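Local coordinates for Lmo0488 protein (Listeria monocytogenes serovar 1/2a, PDB 5TED) that is a LysR-type transcriptional regulator that activates protocatechuate biosynthesis genes in response to shikimate, which its effector-binding domain, described here, binds, at residues A[23-28]-A[197-202]. Residues are numbered along the deposited sequence; the frame is centred on the assembly and turned at random.
Sequences QNFTKV and KDFALR
Phe199 lays one face of its ring against the backbone and CB of Phe25, and this approach carries most of the contact between 23-28 and 197-202. The evidence for a CH-pi contact is the position of Phe25 CB, 4.0 Å from the centroid of the Phe199 ring and 23° off its normal. Toward the rim of the same face sits Phe25 CA, while the far end of the ring reaches the helix backbone, with Phe199 CZ 3.4 Å from Phe25 N. With chi1 at 161°, CG of Phe199 lies roughly opposite its own backbone N, and the ring extends across the gap between the helices.

The two rings meet at a slant, an oblique aromatic pair: their planes are inclined by 58° and their centroids lie 5.5 Å apart. Phe25 contributes the edge of its ring, CD1 approaching Phe199 CG to 3.7 Å. Beyond this pair, the buried Phe25 ring stacks with His31 and meets Phe196 edge-to-face, so Phe199 joins an aromatic cluster.

At the rim of the Phe199 ring, near its plane, Asn24 adds its aliphatic carbon, CB lying 3.6 Å from Phe199 CZ. The amide leads away, and its ND2 is hydrogen-bonded to Glu20 O, one turn back. Leu21, on the same helix, also touches Phe199 and Ala200. No hydrogen bond links the two segments; the join is apolar and partly buried. It packs helix 17-26 against the C-terminal helix 191-208 within the periplasmic-binding-protein-like fold of the LysR effector-binding domain.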
loop_
_atom_site.group_PDB
_atom_site.type_symbol
_atom_site.label_atom_id
_atom_site.label_comp_id
_atom_site.label_asym_id
_atom_site.label_seq_id
_atom_site.Cartn_x
_atom_site.Cartn_y
_atom_site.Cartn_z
ATOM N N GLN A 23 -1.581 19.529 -4.260
ATOM C CA GLN A 23 -2.356 20.624 -3.692
ATOM C C GLN A 23 -1.706 21.972 -4.012
ATOM O O GLN A 23 -2.383 22.909 -4.446
ATOM C CB GLN A 23 -2.520 20.414 -2.181
ATOM C CG GLN A 23 -3.550 21.336 -1.519
ATOM C CD GLN A 23 -3.013 22.717 -1.251
ATOM O OE1 GLN A 23 -1.854 22.882 -0.889
ATOM N NE2 GLN A 23 -3.859 23.720 -1.415
ATOM N N ASN A 24 -0.384 22.080 -3.824
ATOM C CA ASN A 24 0.289 23.350 -4.088
ATOM C C ASN A 24 0.330 23.665 -5.583
ATOM O O ASN A 24 0.108 24.814 -5.986
ATOM C CB ASN A 24 1.702 23.334 -3.495
ATOM C CG ASN A 24 1.718 23.669 -2.005
ATOM O OD1 ASN A 24 1.696 24.845 -1.639
ATOM N ND2 ASN A 24 1.758 22.649 -1.144
ATOM N N PHE A 25 0.559 22.659 -6.423
ATOM C CA PHE A 25 0.503 22.872 -7.869
ATOM C C PHE A 25 -0.847 23.433 -8.310
ATOM O O PHE A 25 -0.915 24.370 -9.122
ATOM C CB PHE A 25 0.775 21.539 -8.572
ATOM C CG PHE A 25 0.784 21.617 -10.072
ATOM C CD1 PHE A 25 1.850 22.191 -10.736
ATOM C CD2 PHE A 25 -0.228 21.031 -10.820
ATOM C CE1 PHE A 25 1.887 22.236 -12.112
ATOM C CE2 PHE A 25 -0.189 21.053 -12.203
ATOM C CZ PHE A 25 0.872 21.661 -12.853
ATOM N N THR A 26 -1.932 22.885 -7.771
ATOM C CA THR A 26 -3.283 23.176 -8.241
ATOM C C THR A 26 -3.830 24.491 -7.710
ATOM O O THR A 26 -4.917 24.911 -8.142
ATOM C CB THR A 26 -4.221 22.016 -7.867
ATOM O OG1 THR A 26 -3.710 20.802 -8.438
ATOM C CG2 THR A 26 -5.635 22.243 -8.431
ATOM N N LYS A 27 -3.124 25.150 -6.785
ATOM C CA LYS A 27 -3.560 26.470 -6.350
ATOM C C LYS A 27 -3.434 27.489 -7.467
ATOM O O LYS A 27 -4.192 28.466 -7.500
ATOM C CB LYS A 27 -2.703 26.962 -5.182
ATOM C CG LYS A 27 -2.793 26.162 -3.932
ATOM C CD LYS A 27 -1.581 26.401 -3.051
ATOM C CE LYS A 27 -1.582 27.770 -2.423
ATOM N NZ LYS A 27 -0.396 27.898 -1.525
ATOM N N VAL A 28 -2.505 27.266 -8.398
ATOM C CA VAL A 28 -2.284 28.201 -9.502
ATOM C C VAL A 28 -3.446 28.156 -10.482
ATOM O O VAL A 28 -3.889 27.078 -10.900
ATOM C CB VAL A 28 -0.953 27.897 -10.209
ATOM C CG1 VAL A 28 -0.663 28.942 -11.262
ATOM C CG2 VAL A 28 0.182 27.829 -9.204
ATOM N N LYS A 197 6.490 18.904 -13.668
ATOM C CA LYS A 197 7.875 18.521 -13.415
ATOM C C LYS A 197 8.674 19.698 -12.869
ATOM O O LYS A 197 9.334 19.582 -11.830
ATOM C CB LYS A 197 8.519 17.984 -14.692
ATOM C CG LYS A 197 9.983 17.553 -14.533
ATOM C CD LYS A 197 10.597 17.201 -15.899
ATOM C CE LYS A 197 12.041 16.740 -15.764
ATOM N NZ LYS A 197 12.575 16.341 -17.099
ATOM N N ASP A 198 8.633 20.840 -13.565
ATOM C CA ASP A 198 9.383 22.007 -13.108
ATOM C C ASP A 198 8.922 22.461 -11.727
ATOM O O ASP A 198 9.747 22.785 -10.858
ATOM C CB ASP A 198 9.235 23.157 -14.107
ATOM C CG ASP A 198 9.913 22.875 -15.441
ATOM O OD1 ASP A 198 10.713 21.917 -15.529
ATOM O OD2 ASP A 198 9.660 23.638 -16.398
ATOM N N PHE A 199 7.610 22.503 -11.509
ATOM C CA PHE A 199 7.095 22.880 -10.200
ATOM C C PHE A 199 7.623 21.961 -9.110
ATOM O O PHE A 199 8.087 22.424 -8.054
ATOM C CB PHE A 199 5.568 22.866 -10.201
ATOM C CG PHE A 199 4.992 22.808 -8.826
ATOM C CD1 PHE A 199 4.792 23.960 -8.102
ATOM C CD2 PHE A 199 4.647 21.593 -8.265
ATOM C CE1 PHE A 199 4.279 23.903 -6.817
ATOM C CE2 PHE A 199 4.127 21.526 -6.993
ATOM C CZ PHE A 199 3.940 22.682 -6.269
ATOM N N ALA A 200 7.541 20.646 -9.340
ATOM C CA ALA A 200 7.912 19.688 -8.304
ATOM C C ALA A 200 9.395 19.751 -7.979
ATOM O O ALA A 200 9.777 19.674 -6.809
ATOM C CB ALA A 200 7.532 18.278 -8.740
ATOM N N LEU A 201 10.251 19.891 -8.994
ATOM C CA LEU A 201 11.685 19.974 -8.712
ATOM C C LEU A 201 12.028 21.231 -7.915
ATOM O O LEU A 201 12.850 21.188 -6.980
ATOM C CB LEU A 201 12.466 19.930 -10.026
ATOM C CG LEU A 201 12.459 18.538 -10.676
ATOM C CD1 LEU A 201 13.173 18.538 -12.016
ATOM C CD2 LEU A 201 13.091 17.518 -9.735
ATOM N N ARG A 202 11.430 22.367 -8.291
ATOM C CA ARG A 202 11.627 23.602 -7.536
ATOM C C ARG A 202 11.154 23.442 -6.100
ATOM O O ARG A 202 11.827 23.878 -5.157
ATOM C CB ARG A 202 10.884 24.762 -8.201
ATOM C CG ARG A 202 11.561 25.395 -9.415
ATOM C CD ARG A 202 10.913 26.759 -9.779
ATOM N NE ARG A 202 9.446 26.724 -9.776
ATOM C CZ ARG A 202 8.691 26.482 -10.851
ATOM N NH1 ARG A 202 9.263 26.257 -12.034
ATOM N NH2 ARG A 202 7.362 26.462 -10.749
#